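CysE, serine acetyltransferase (Brucella abortus, PDB 4HZD) catalyses transfer of the acetyl group from acetyl-coenzyme A to the hydroxyl of serine, making O-acetylserine for cysteine biosynthesis. Local coordinates at residues L41-L46 against V55-A60; D17-S22 against S106-P111; H119-H124 against S162-D167; T79-E82 against E86-H89; D110-L113 against G117-A120. One frame throughout, in Å; residues are numbered along the deposited sequence.

Contact 1. Residues L41-L46 against V55-A60; sequences LYATIL and VMHRIA
T44 and H57 meet where helix 38-46 packs on helix 51-63, two consecutive helices that run obliquely antiparallel in the helical N-terminal part of this serine acetyltransferase. The short axes come within 8.9 Å of each other at 136°, and the CA atoms of T44 and R58 are the nearest pair of the two backbones.

The van der Waals contact falls to T44. Its CB lies 3.5 Å from CD2 of H57, reaching the imidazole from an oblique direction, and its CG2 sits 3.9 Å from the same CD2; the two side chains cross at about a right angle. R58 adds a light touch, with CD 4.1 Å from OG1 of T44.

The polar atoms meet without bonding. With its CG anti to the backbone N (chi1 174°), H57 brings one face of its ring against the O of A43, which stands 3.5 Å above the plane, over its centre. That position is wrong for a bond to NE2. The same oxygen instead accepts from Q48 and from Q75 of a second subunit. R58 runs past T44 to other partners: NE donates to the O of L113, and NH1 forms a salt bridge with D67 of a fourth subunit, so this helix pair also belongs to a subunit interface. The OG1 of T44 stays buried here without any polar partner in the model.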
# COMPACT_ATOMS: atom_id res chain seq x y z
N LEU A 41 -15.70 -10.16 2.52
CA LEU A 41 -17.11 -10.19 2.82
C LEU A 41 -17.42 -9.92 4.28
O LEU A 41 -18.46 -9.35 4.57
CB LEU A 41 -17.70 -11.51 2.37
CG LEU A 41 -17.67 -11.75 0.86
CD1 LEU A 41 -17.89 -13.23 0.58
CD2 LEU A 41 -18.74 -10.90 0.19
N TYR A 42 -16.52 -10.29 5.21
CA TYR A 42 -16.75 -9.93 6.62
C TYR A 42 -16.48 -8.47 6.89
O TYR A 42 -17.24 -7.81 7.59
CB TYR A 42 -15.91 -10.82 7.58
CG TYR A 42 -16.69 -12.07 7.97
CD1 TYR A 42 -16.97 -13.04 7.03
CD2 TYR A 42 -17.20 -12.23 9.25
CE1 TYR A 42 -17.71 -14.16 7.32
CE2 TYR A 42 -17.93 -13.38 9.59
CZ TYR A 42 -18.17 -14.33 8.62
OH TYR A 42 -18.88 -15.47 8.84
N ALA A 43 -15.38 -7.95 6.32
CA ALA A 43 -15.00 -6.55 6.58
C ALA A 43 -15.98 -5.61 5.90
O ALA A 43 -16.21 -4.47 6.38
CB ALA A 43 -13.59 -6.29 6.10
N THR A 44 -16.54 -6.04 4.77
CA THR A 44 -17.45 -5.13 4.09
C THR A 44 -18.94 -5.29 4.43
O THR A 44 -19.65 -4.30 4.39
CB THR A 44 -17.15 -4.79 2.58
OG1 THR A 44 -18.33 -4.79 1.75
CG2 THR A 44 -15.91 -5.40 2.00
N ILE A 45 -19.39 -6.50 4.75
CA ILE A 45 -20.80 -6.73 5.08
C ILE A 45 -20.95 -7.25 6.52
O ILE A 45 -21.62 -6.63 7.33
CB ILE A 45 -21.42 -7.80 4.16
CG1 ILE A 45 -21.32 -7.43 2.66
CG2 ILE A 45 -22.83 -8.18 4.62
CD1 ILE A 45 -22.18 -6.26 2.22
N LEU A 46 -20.38 -8.43 6.80
CA LEU A 46 -20.82 -9.20 7.97
C LEU A 46 -20.44 -8.56 9.32
O LEU A 46 -21.19 -8.66 10.27
CB LEU A 46 -20.42 -10.67 7.85
CG LEU A 46 -21.26 -11.36 6.76
CD1 LEU A 46 -20.62 -12.64 6.28
CD2 LEU A 46 -22.69 -11.62 7.23
N VAL A 55 -22.12 0.00 2.75
CA VAL A 55 -22.07 0.79 1.48
C VAL A 55 -20.97 1.84 1.62
O VAL A 55 -20.08 1.93 0.75
CB VAL A 55 -23.46 1.45 1.11
CG1 VAL A 55 -23.39 2.48 -0.04
CG2 VAL A 55 -24.50 0.39 0.74
N MET A 56 -20.99 2.58 2.72
CA MET A 56 -19.91 3.58 2.98
C MET A 56 -18.54 2.95 2.99
O MET A 56 -17.60 3.50 2.39
CB MET A 56 -20.14 4.34 4.29
CG MET A 56 -21.42 5.15 4.25
SD MET A 56 -21.80 6.13 5.70
CE MET A 56 -21.39 5.01 7.02
N HIS A 57 -18.42 1.79 3.67
CA HIS A 57 -17.16 1.07 3.70
C HIS A 57 -16.71 0.59 2.33
O HIS A 57 -15.57 0.84 1.94
CB HIS A 57 -17.21 -0.09 4.67
CG HIS A 57 -15.98 -0.95 4.65
ND1 HIS A 57 -15.01 -0.84 5.58
CD2 HIS A 57 -15.59 -1.96 3.80
CE1 HIS A 57 -14.04 -1.74 5.33
NE2 HIS A 57 -14.39 -2.42 4.24
N ARG A 58 -17.57 -0.12 1.61
CA ARG A 58 -17.24 -0.54 0.24
C ARG A 58 -16.74 0.62 -0.62
O ARG A 58 -15.66 0.54 -1.27
CB ARG A 58 -18.44 -1.18 -0.45
CG ARG A 58 -18.13 -1.66 -1.86
CD ARG A 58 -17.38 -2.99 -1.79
NE ARG A 58 -16.62 -3.33 -2.99
CZ ARG A 58 -15.30 -3.22 -3.10
NH1 ARG A 58 -14.60 -2.69 -2.12
NH2 ARG A 58 -14.67 -3.61 -4.21
N ILE A 59 -17.49 1.73 -0.60
CA ILE A 59 -17.18 2.83 -1.48
C ILE A 59 -15.89 3.51 -1.04
O ILE A 59 -15.05 3.84 -1.88
CB ILE A 59 -18.33 3.84 -1.60
CG1 ILE A 59 -19.55 3.17 -2.26
CG2 ILE A 59 -17.88 4.97 -2.50
CD1 ILE A 59 -20.76 4.06 -2.27
N ALA A 60 -15.74 3.72 0.27
CA ALA A 60 -14.52 4.28 0.82
C ALA A 60 -13.27 3.48 0.39
O ALA A 60 -12.27 4.10 0.01
CB ALA A 60 -14.61 4.48 2.34

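Contact 2. Residues D17-S22 against S106-P111; sequences DPIWHS and SRFMDP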
# COMPACT_ATOMS: atom_id res chain seq x y z
N ASP A 17 -36.46 -4.49 7.15
CA ASP A 17 -35.32 -4.19 6.28
C ASP A 17 -34.93 -5.42 5.47
O ASP A 17 -33.80 -5.91 5.63
CB ASP A 17 -34.11 -3.73 7.14
CG ASP A 17 -33.09 -2.91 6.36
OD1 ASP A 17 -33.18 -2.77 5.13
OD2 ASP A 17 -32.16 -2.39 6.99
N PRO A 18 -35.83 -5.93 4.60
CA PRO A 18 -35.48 -7.17 3.90
C PRO A 18 -34.24 -7.04 3.01
O PRO A 18 -33.60 -8.07 2.74
CB PRO A 18 -36.73 -7.48 3.05
CG PRO A 18 -37.43 -6.16 2.92
CD PRO A 18 -37.20 -5.49 4.25
N ILE A 19 -33.91 -5.82 2.57
CA ILE A 19 -32.74 -5.63 1.70
C ILE A 19 -31.47 -5.96 2.48
O ILE A 19 -30.68 -6.77 2.03
CB ILE A 19 -32.67 -4.23 1.01
CG1 ILE A 19 -33.81 -4.05 -0.02
CG2 ILE A 19 -31.32 -4.03 0.31
CD1 ILE A 19 -34.07 -2.58 -0.44
N TRP A 20 -31.30 -5.37 3.67
CA TRP A 20 -30.12 -5.66 4.53
C TRP A 20 -30.04 -7.10 4.97
O TRP A 20 -28.95 -7.70 5.00
CB TRP A 20 -30.17 -4.76 5.75
CG TRP A 20 -29.06 -4.90 6.77
CD1 TRP A 20 -29.19 -4.91 8.15
CD2 TRP A 20 -27.60 -4.99 6.52
NE1 TRP A 20 -27.96 -4.99 8.77
CE2 TRP A 20 -26.96 -5.04 7.84
CE3 TRP A 20 -26.79 -5.04 5.37
CZ2 TRP A 20 -25.58 -5.13 7.99
CZ3 TRP A 20 -25.40 -5.11 5.53
CH2 TRP A 20 -24.81 -5.18 6.81
N HIS A 21 -31.18 -7.67 5.35
CA HIS A 21 -31.16 -9.06 5.81
C HIS A 21 -30.80 -10.01 4.71
O HIS A 21 -30.03 -10.94 4.94
CB HIS A 21 -32.47 -9.47 6.51
CG HIS A 21 -32.76 -8.68 7.75
ND1 HIS A 21 -33.92 -8.01 7.92
CD2 HIS A 21 -31.98 -8.42 8.88
CE1 HIS A 21 -33.89 -7.36 9.12
NE2 HIS A 21 -32.70 -7.61 9.70
N SER A 22 -31.33 -9.81 3.51
CA SER A 22 -30.93 -10.68 2.39
C SER A 22 -29.44 -10.52 2.09
O SER A 22 -28.77 -11.50 1.79
CB SER A 22 -31.70 -10.40 1.09
OG SER A 22 -33.05 -10.26 1.39
N SER A 106 -28.78 -11.42 -9.72
CA SER A 106 -29.93 -11.89 -8.92
C SER A 106 -29.98 -11.45 -7.46
O SER A 106 -30.87 -11.87 -6.73
CB SER A 106 -30.04 -13.41 -8.98
OG SER A 106 -30.24 -13.82 -10.33
N ARG A 107 -29.05 -10.59 -7.02
CA ARG A 107 -28.95 -10.35 -5.57
C ARG A 107 -28.87 -8.87 -5.18
O ARG A 107 -28.22 -8.08 -5.87
CB ARG A 107 -27.77 -11.17 -4.97
CG ARG A 107 -27.78 -12.67 -5.36
CD ARG A 107 -26.49 -13.37 -4.93
NE ARG A 107 -25.32 -12.65 -5.46
CZ ARG A 107 -24.08 -12.86 -5.08
NH1 ARG A 107 -23.81 -13.80 -4.17
NH2 ARG A 107 -23.09 -12.13 -5.60
N PHE A 108 -29.54 -8.49 -4.09
CA PHE A 108 -29.39 -7.16 -3.51
C PHE A 108 -27.91 -6.83 -3.22
O PHE A 108 -27.47 -5.66 -3.27
CB PHE A 108 -30.19 -7.06 -2.21
CG PHE A 108 -31.67 -7.12 -2.41
CD1 PHE A 108 -32.30 -6.24 -3.27
CD2 PHE A 108 -32.43 -8.04 -1.72
CE1 PHE A 108 -33.66 -6.28 -3.48
CE2 PHE A 108 -33.81 -8.09 -1.92
CZ PHE A 108 -34.42 -7.20 -2.80
N MET A 109 -27.13 -7.87 -2.94
CA MET A 109 -25.70 -7.71 -2.62
C MET A 109 -24.85 -7.29 -3.84
O MET A 109 -23.78 -6.68 -3.68
CB MET A 109 -25.15 -9.02 -2.04
CG MET A 109 -23.74 -8.91 -1.49
SD MET A 109 -23.34 -10.38 -0.53
CE MET A 109 -22.77 -11.59 -1.69
N ASP A 110 -25.34 -7.62 -5.05
CA ASP A 110 -24.56 -7.36 -6.28
C ASP A 110 -24.21 -5.88 -6.47
O ASP A 110 -23.05 -5.56 -6.66
CB ASP A 110 -25.20 -8.01 -7.55
CG ASP A 110 -25.29 -9.54 -7.46
OD1 ASP A 110 -24.45 -10.17 -6.80
OD2 ASP A 110 -26.23 -10.12 -8.02
N PRO A 111 -25.21 -4.96 -6.42
CA PRO A 111 -24.77 -3.53 -6.49
C PRO A 111 -23.87 -3.06 -5.32
O PRO A 111 -22.90 -2.29 -5.54
CB PRO A 111 -26.09 -2.74 -6.47
CG PRO A 111 -27.15 -3.74 -6.00
CD PRO A 111 -26.68 -5.08 -6.49
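F108 turns its ring toward helix 18-33 and is met from two directions, by I19 over a face and by S22 at the edge. The ring has CG anti to its own carbonyl carbon (chi1 -67°), which carries it across to the other segment. I19 stands at about a right angle to it: CG1 sits 4.1 Å from the centroid of the F108 ring and almost on its normal, a CH-pi contact, while CG2 packs 4.1 Å from CB of F108. The two branches of the isoleucine therefore follow the phenylalanine from its ring back to its root. S22 comes in close to the ring plane, with CB 3.7 Å from CD2.

The hydroxyl of S22 is turned back on its own helix. At chi1 -44° its OG donates to the O of P18 at 2.6 Å, and the backbone N of S22 reaches that oxygen from the opposite face of the carbonyl.

Behind F108, R107 meets D110 edge-on, NE and NH2 both gripping OD1 in the guanidinium plane, the NH2 bond 2.7 Å long. NH1 of R107 is left to a salt bridge with D137 of a fourth subunit. At the start of the other segment D17 takes the N-cap position of helix 18-33, its carboxylate paired with R92. I95 and Q96 of helix 87-101 touch both I19 and F108. The arrangement is one of an aromatic side chain set among the helices of the N-terminal helical domain.

Contact 3. Residues H119-H124 against S162-D167; sequences HAIQTH and SGLFLD
I121 carries this contact, pushing its side chain from helix 116-132 against L164 and L166 of the facing segment. Its CG1 lies anti to the carbonyl carbon (chi1 -74°), which sends the longer branch across. CD2 of L164, at 3.7 Å, and CD2 of L166, at 3.8 Å, both rest on CG1 of I121, from directions about a right angle apart. Beyond it, CD1 of I121 comes within 3.3 Å of the O of L164, a close carbon-oxygen approach, and 3.8 Å from CG of the same leucine. I121 crosses each leucine at a slant; all three are buried.

L164 and L166 lie two residues apart, and the CB atoms of both point at the helix while that of F165 points away, the alternation of an extended chain. L166 also reaches A120, CD2 to CB at 4.3 Å, which widens the contact by one residue along the helix.

The joint is made between the helical part and the left-handed beta-helix that holds the coenzyme. Strand 165-166 is an outermost strand of its sheet within the chain, bonded by its backbone to strand 185-186, and I186 packs on both leucines. Helix 87-101 flanks the pair: D94 touches I121 and binds the N of L164, and R101 binds the O of G163. On its other side helix 116-132 leans on helix 51-63, through I59 against Q122 and T123.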
# COMPACT_ATOMS: atom_id res chain seq x y z
N HIS A 119 -21.90 2.50 -6.98
CA HIS A 119 -20.87 3.16 -6.17
C HIS A 119 -20.71 4.61 -6.60
O HIS A 119 -20.60 5.52 -5.76
CB HIS A 119 -19.52 2.45 -6.28
CG HIS A 119 -19.57 1.00 -5.85
ND1 HIS A 119 -18.86 0.05 -6.46
CD2 HIS A 119 -20.33 0.37 -4.89
CE1 HIS A 119 -19.13 -1.14 -5.89
NE2 HIS A 119 -20.02 -0.94 -4.92
N ALA A 120 -20.74 4.87 -7.92
CA ALA A 120 -20.66 6.27 -8.38
C ALA A 120 -21.82 7.12 -7.91
O ALA A 120 -21.66 8.31 -7.65
CB ALA A 120 -20.53 6.35 -9.88
N ILE A 121 -23.02 6.57 -7.90
CA ILE A 121 -24.17 7.39 -7.55
C ILE A 121 -24.02 7.94 -6.12
O ILE A 121 -24.22 9.14 -5.86
CB ILE A 121 -25.49 6.63 -7.68
CG1 ILE A 121 -25.88 6.45 -9.15
CG2 ILE A 121 -26.64 7.39 -7.02
CD1 ILE A 121 -26.87 5.30 -9.31
N GLN A 122 -23.68 7.05 -5.19
CA GLN A 122 -23.55 7.44 -3.78
C GLN A 122 -22.34 8.35 -3.57
O GLN A 122 -22.37 9.28 -2.76
CB GLN A 122 -23.52 6.21 -2.85
CG GLN A 122 -24.50 5.11 -3.21
CD GLN A 122 -25.93 5.63 -3.49
OE1 GLN A 122 -26.35 6.66 -2.94
NE2 GLN A 122 -26.67 4.90 -4.30
N THR A 123 -21.29 8.12 -4.35
CA THR A 123 -20.12 9.00 -4.32
C THR A 123 -20.54 10.39 -4.75
O THR A 123 -20.20 11.36 -4.08
CB THR A 123 -18.93 8.51 -5.18
OG1 THR A 123 -18.53 7.22 -4.76
CG2 THR A 123 -17.74 9.45 -5.03
N HIS A 124 -21.38 10.50 -5.80
CA HIS A 124 -21.90 11.82 -6.15
C HIS A 124 -22.72 12.45 -5.05
O HIS A 124 -22.59 13.65 -4.79
CB HIS A 124 -22.77 11.81 -7.39
CG HIS A 124 -23.43 13.15 -7.62
ND1 HIS A 124 -22.72 14.25 -7.96
CD2 HIS A 124 -24.75 13.57 -7.41
CE1 HIS A 124 -23.55 15.31 -8.04
NE2 HIS A 124 -24.78 14.89 -7.70
N SER A 162 -33.59 9.75 -6.79
CA SER A 162 -33.45 8.41 -6.24
C SER A 162 -33.97 7.36 -7.20
O SER A 162 -34.56 7.69 -8.26
CB SER A 162 -34.20 8.32 -4.92
OG SER A 162 -35.56 8.45 -5.18
N GLY A 163 -33.78 6.08 -6.84
CA GLY A 163 -34.06 4.99 -7.77
C GLY A 163 -33.35 5.17 -9.10
O GLY A 163 -33.89 4.90 -10.18
N LEU A 164 -32.12 5.67 -9.04
CA LEU A 164 -31.32 5.80 -10.26
C LEU A 164 -30.55 4.52 -10.53
O LEU A 164 -29.90 3.98 -9.64
CB LEU A 164 -30.37 6.98 -10.12
CG LEU A 164 -29.40 7.30 -11.27
CD1 LEU A 164 -30.16 7.61 -12.57
CD2 LEU A 164 -28.53 8.48 -10.84
N PHE A 165 -30.67 4.02 -11.76
CA PHE A 165 -29.90 2.89 -12.23
C PHE A 165 -28.87 3.31 -13.28
O PHE A 165 -29.22 3.79 -14.38
CB PHE A 165 -30.88 1.83 -12.74
CG PHE A 165 -30.23 0.60 -13.31
CD1 PHE A 165 -29.10 0.04 -12.71
CD2 PHE A 165 -30.79 -0.02 -14.41
CE1 PHE A 165 -28.53 -1.11 -13.24
CE2 PHE A 165 -30.21 -1.17 -14.96
CZ PHE A 165 -29.09 -1.72 -14.37
N LEU A 166 -27.58 3.16 -12.92
CA LEU A 166 -26.44 3.52 -13.77
C LEU A 166 -25.80 2.23 -14.25
O LEU A 166 -24.94 1.63 -13.56
CB LEU A 166 -25.43 4.33 -12.95
CG LEU A 166 -25.00 5.69 -13.45
CD1 LEU A 166 -26.21 6.60 -13.73
CD2 LEU A 166 -24.03 6.36 -12.45
N ASP A 167 -26.26 1.76 -15.39
CA ASP A 167 -26.00 0.39 -15.78
C ASP A 167 -24.69 0.38 -16.54
O ASP A 167 -24.56 1.09 -17.53
CB ASP A 167 -27.17 -0.13 -16.66
CG ASP A 167 -27.01 -1.63 -17.07
OD1 ASP A 167 -26.21 -2.37 -16.47
OD2 ASP A 167 -27.73 -2.05 -18.01

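Contact 4. Residues T79-E82 against E86-H89; sequences TMLE and EWSH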
# COMPACT_ATOMS: atom_id res chain seq x y z
N THR A 79 -20.46 11.55 8.27
CA THR A 79 -20.92 12.93 8.48
C THR A 79 -22.12 13.27 7.54
O THR A 79 -23.14 13.83 7.99
CB THR A 79 -19.75 13.96 8.28
OG1 THR A 79 -18.77 13.75 9.31
CG2 THR A 79 -20.25 15.35 8.45
N MET A 80 -22.00 12.89 6.26
CA MET A 80 -23.09 13.04 5.29
C MET A 80 -24.39 12.31 5.75
O MET A 80 -25.45 12.91 5.78
CB MET A 80 -22.64 12.63 3.89
CG MET A 80 -23.64 12.98 2.79
SD MET A 80 -24.77 11.61 2.54
CE MET A 80 -23.78 10.73 1.32
N LEU A 81 -24.29 11.05 6.15
CA LEU A 81 -25.47 10.31 6.61
C LEU A 81 -26.12 10.97 7.84
O LEU A 81 -27.35 11.11 7.91
CB LEU A 81 -25.08 8.87 6.94
CG LEU A 81 -26.13 7.99 7.63
CD1 LEU A 81 -27.38 7.89 6.76
CD2 LEU A 81 -25.53 6.63 8.00
N GLU A 82 -25.30 11.39 8.79
CA GLU A 82 -25.79 12.08 9.98
C GLU A 82 -26.54 13.35 9.62
O GLU A 82 -27.60 13.60 10.19
CB GLU A 82 -24.63 12.35 10.94
CG GLU A 82 -25.03 12.83 12.33
CD GLU A 82 -23.81 13.21 13.16
OE1 GLU A 82 -22.69 13.32 12.58
OE2 GLU A 82 -23.96 13.40 14.39
N GLU A 86 -32.21 10.89 5.06
CA GLU A 86 -32.94 10.33 3.92
C GLU A 86 -32.04 9.43 3.06
O GLU A 86 -32.53 8.63 2.26
CB GLU A 86 -33.53 11.45 3.05
CG GLU A 86 -32.47 12.34 2.43
CD GLU A 86 -32.18 13.57 3.29
OE1 GLU A 86 -32.19 13.49 4.56
OE2 GLU A 86 -31.95 14.64 2.68
N TRP A 87 -30.72 9.54 3.21
CA TRP A 87 -29.81 8.70 2.42
C TRP A 87 -30.04 7.21 2.64
O TRP A 87 -29.91 6.42 1.73
CB TRP A 87 -28.35 9.12 2.60
CG TRP A 87 -27.44 8.33 1.71
CD1 TRP A 87 -27.46 8.26 0.32
CD2 TRP A 87 -26.36 7.44 2.13
NE1 TRP A 87 -26.49 7.43 -0.13
CE2 TRP A 87 -25.78 6.90 0.91
CE3 TRP A 87 -25.84 7.06 3.37
CZ2 TRP A 87 -24.75 5.98 0.94
CZ3 TRP A 87 -24.78 6.14 3.39
CH2 TRP A 87 -24.24 5.62 2.20
N SER A 88 -30.42 6.82 3.86
CA SER A 88 -30.84 5.45 4.16
C SER A 88 -31.92 4.90 3.24
O SER A 88 -31.82 3.78 2.78
CB SER A 88 -31.33 5.35 5.62
OG SER A 88 -30.25 5.49 6.51
N HIS A 89 -32.97 5.68 2.99
CA HIS A 89 -34.00 5.27 2.03
C HIS A 89 -33.53 5.38 0.57
O HIS A 89 -33.81 4.47 -0.24
CB HIS A 89 -35.26 6.10 2.25
CG HIS A 89 -36.24 6.05 1.10
ND1 HIS A 89 -37.06 5.01 0.90
CD2 HIS A 89 -36.51 6.97 0.08
CE1 HIS A 89 -37.81 5.23 -0.20
NE2 HIS A 89 -37.47 6.44 -0.70
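M80 and W87 form the buried side of this contact, the methionine laid over the indole. Its CE is 4.2 Å from the centroid of the five-membered ring of W87 and only 8° off the normal, a CH-pi contact over the face. The sulfur follows at 4.7 Å from SD to the same centroid, on an oblique line, which makes this a Met-aromatic pair as well. W87 holds its CG anti to the backbone N (chi1 -175°), which carries the indole toward helix 70-83, and chi2 near 60° turns its face to M80.

L81 works at the rim of the same ring system, and its CD1 makes the shortest contacts. Its side chain crosses W87 at about a right angle, and CD1 lies near the ring plane, 3.8 Å from CE3. Farther toward the surface, the same methyl touches S88, at 3.7 Å from OG. L81 and S88 are partly exposed, whereas M80 and W87 are buried, and E82, E86 and H89 around them are exposed. The hydroxyl of S88 bonds to E52.

The two segments belong to consecutive helices, 70-83 and 87-101, joined by a short link in which N84 ND2 donates to the O of M80. F77 meets the indole by its ring, V55 and M56 of helix 51-63 pack on W87, and L126 and W129 of helix 116-132 touch M80. The indole NE1 donates to Q122 of that last helix.

Contact 5. Residues D110-L113 against G117-A120; sequences DPVL and GFHA
H119 meets V112 and F118 meets P111 where helix 116-132 faces the end of helix 109-113, the first pair through a ring edge and the second through an aromatic ring laid obliquely against the backbone. The imidazole of H119 points its NE2 edge at the O of V112. This bond is 2.8 Å long and nearly straight at the hydrogen (165°), and V112 O lies close to the ring plane. Seen from the acceptor it is less regular, because NE2 stands 58° out of the carbonyl plane, above the group rather than beside it. The O of P111 is also near, 3.2 Å from NE2, but at an angle too poor for a bond. Around the same edge CE1 of H119 approaches the O of L113 to 3.5 Å. Three successive carbonyls thus gather at one imidazole. On its far side ND1 pairs with NH1 of R62, which suggests that ND1 accepts, and this would fix the rotation of the ring.

F118 packs on P111 and V112 instead. With CG anti to its backbone N (chi1 172°), it rests against P111, CB of the proline lying 3.9 Å from CG of the ring. Its CD2 is 3.3 Å from the O of P111, and CE2 is 4.0 Å from CA of V112, both met obliquely.

All five residues are buried. I95 of helix 87-101 packs on V112 and F118, helix 51-63 touches F118 through V55 and H119 through I59, and helix 38-46 covers L113.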
# COMPACT_ATOMS: atom_id res chain seq x y z
N ASP A 110 -25.34 -7.62 -5.05
CA ASP A 110 -24.56 -7.36 -6.28
C ASP A 110 -24.21 -5.88 -6.47
O ASP A 110 -23.05 -5.56 -6.66
CB ASP A 110 -25.20 -8.01 -7.55
CG ASP A 110 -25.29 -9.54 -7.46
OD1 ASP A 110 -24.45 -10.17 -6.80
OD2 ASP A 110 -26.23 -10.12 -8.02
N PRO A 111 -25.21 -4.96 -6.42
CA PRO A 111 -24.77 -3.53 -6.49
C PRO A 111 -23.87 -3.06 -5.32
O PRO A 111 -22.90 -2.29 -5.54
CB PRO A 111 -26.09 -2.74 -6.47
CG PRO A 111 -27.15 -3.74 -6.00
CD PRO A 111 -26.68 -5.08 -6.49
N VAL A 112 -24.20 -3.50 -4.11
CA VAL A 112 -23.45 -3.08 -2.94
C VAL A 112 -21.97 -3.43 -3.10
O VAL A 112 -21.08 -2.58 -2.87
CB VAL A 112 -24.03 -3.71 -1.66
CG1 VAL A 112 -23.13 -3.39 -0.47
CG2 VAL A 112 -25.44 -3.18 -1.45
N LEU A 113 -21.68 -4.63 -3.57
CA LEU A 113 -20.25 -5.01 -3.64
C LEU A 113 -19.56 -4.69 -4.95
O LEU A 113 -18.37 -4.41 -4.94
CB LEU A 113 -20.07 -6.50 -3.38
CG LEU A 113 -20.50 -6.98 -2.01
CD1 LEU A 113 -20.39 -8.51 -2.07
CD2 LEU A 113 -19.61 -6.39 -0.92
N GLY A 117 -21.53 1.61 -11.15
CA GLY A 117 -22.60 2.62 -11.32
C GLY A 117 -23.25 2.98 -9.98
O GLY A 117 -23.41 4.17 -9.64
N PHE A 118 -23.60 1.97 -9.20
CA PHE A 118 -24.19 2.19 -7.88
C PHE A 118 -23.17 2.92 -6.95
O PHE A 118 -23.53 3.86 -6.25
CB PHE A 118 -24.65 0.86 -7.25
CG PHE A 118 -25.08 1.00 -5.83
CD1 PHE A 118 -26.35 1.46 -5.52
CD2 PHE A 118 -24.21 0.63 -4.77
CE1 PHE A 118 -26.76 1.59 -4.20
CE2 PHE A 118 -24.62 0.76 -3.45
CZ PHE A 118 -25.89 1.25 -3.16
N HIS A 119 -21.90 2.50 -6.98
CA HIS A 119 -20.87 3.16 -6.17
C HIS A 119 -20.71 4.61 -6.60
O HIS A 119 -20.60 5.52 -5.76
CB HIS A 119 -19.52 2.45 -6.28
CG HIS A 119 -19.57 1.00 -5.85
ND1 HIS A 119 -18.86 0.05 -6.46
CD2 HIS A 119 -20.33 0.37 -4.89
CE1 HIS A 119 -19.13 -1.14 -5.89
NE2 HIS A 119 -20.02 -0.94 -4.92
N ALA A 120 -20.74 4.87 -7.92
CA ALA A 120 -20.66 6.27 -8.38
C ALA A 120 -21.82 7.12 -7.91
O ALA A 120 -21.66 8.31 -7.65
CB ALA A 120 -20.53 6.35 -9.88

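How the contacts relate
The five contacts tie the helical part together and then to the beta-helix. Contacts 2 and 5 share D110 and P111, and contacts 3 and 5, their centres about 8 Å apart, share H119 and A120, giving one path to strand 165-166, where CD2 of L166 lies 3.6 Å from the O of G117. Contact 1 packs on contact 5 where T44 OG1 is 3.4 Å from CD2 of L113, and touches contact 2 where I45 O is 3.5 Å from CH2 of W20. Contact 4 joins contact 3 through its indole. The side chain of L166 in contact 3 is about 12 Å from a coenzyme A; that of H57 in contact 1 is about 8 Å from a magnesium ion.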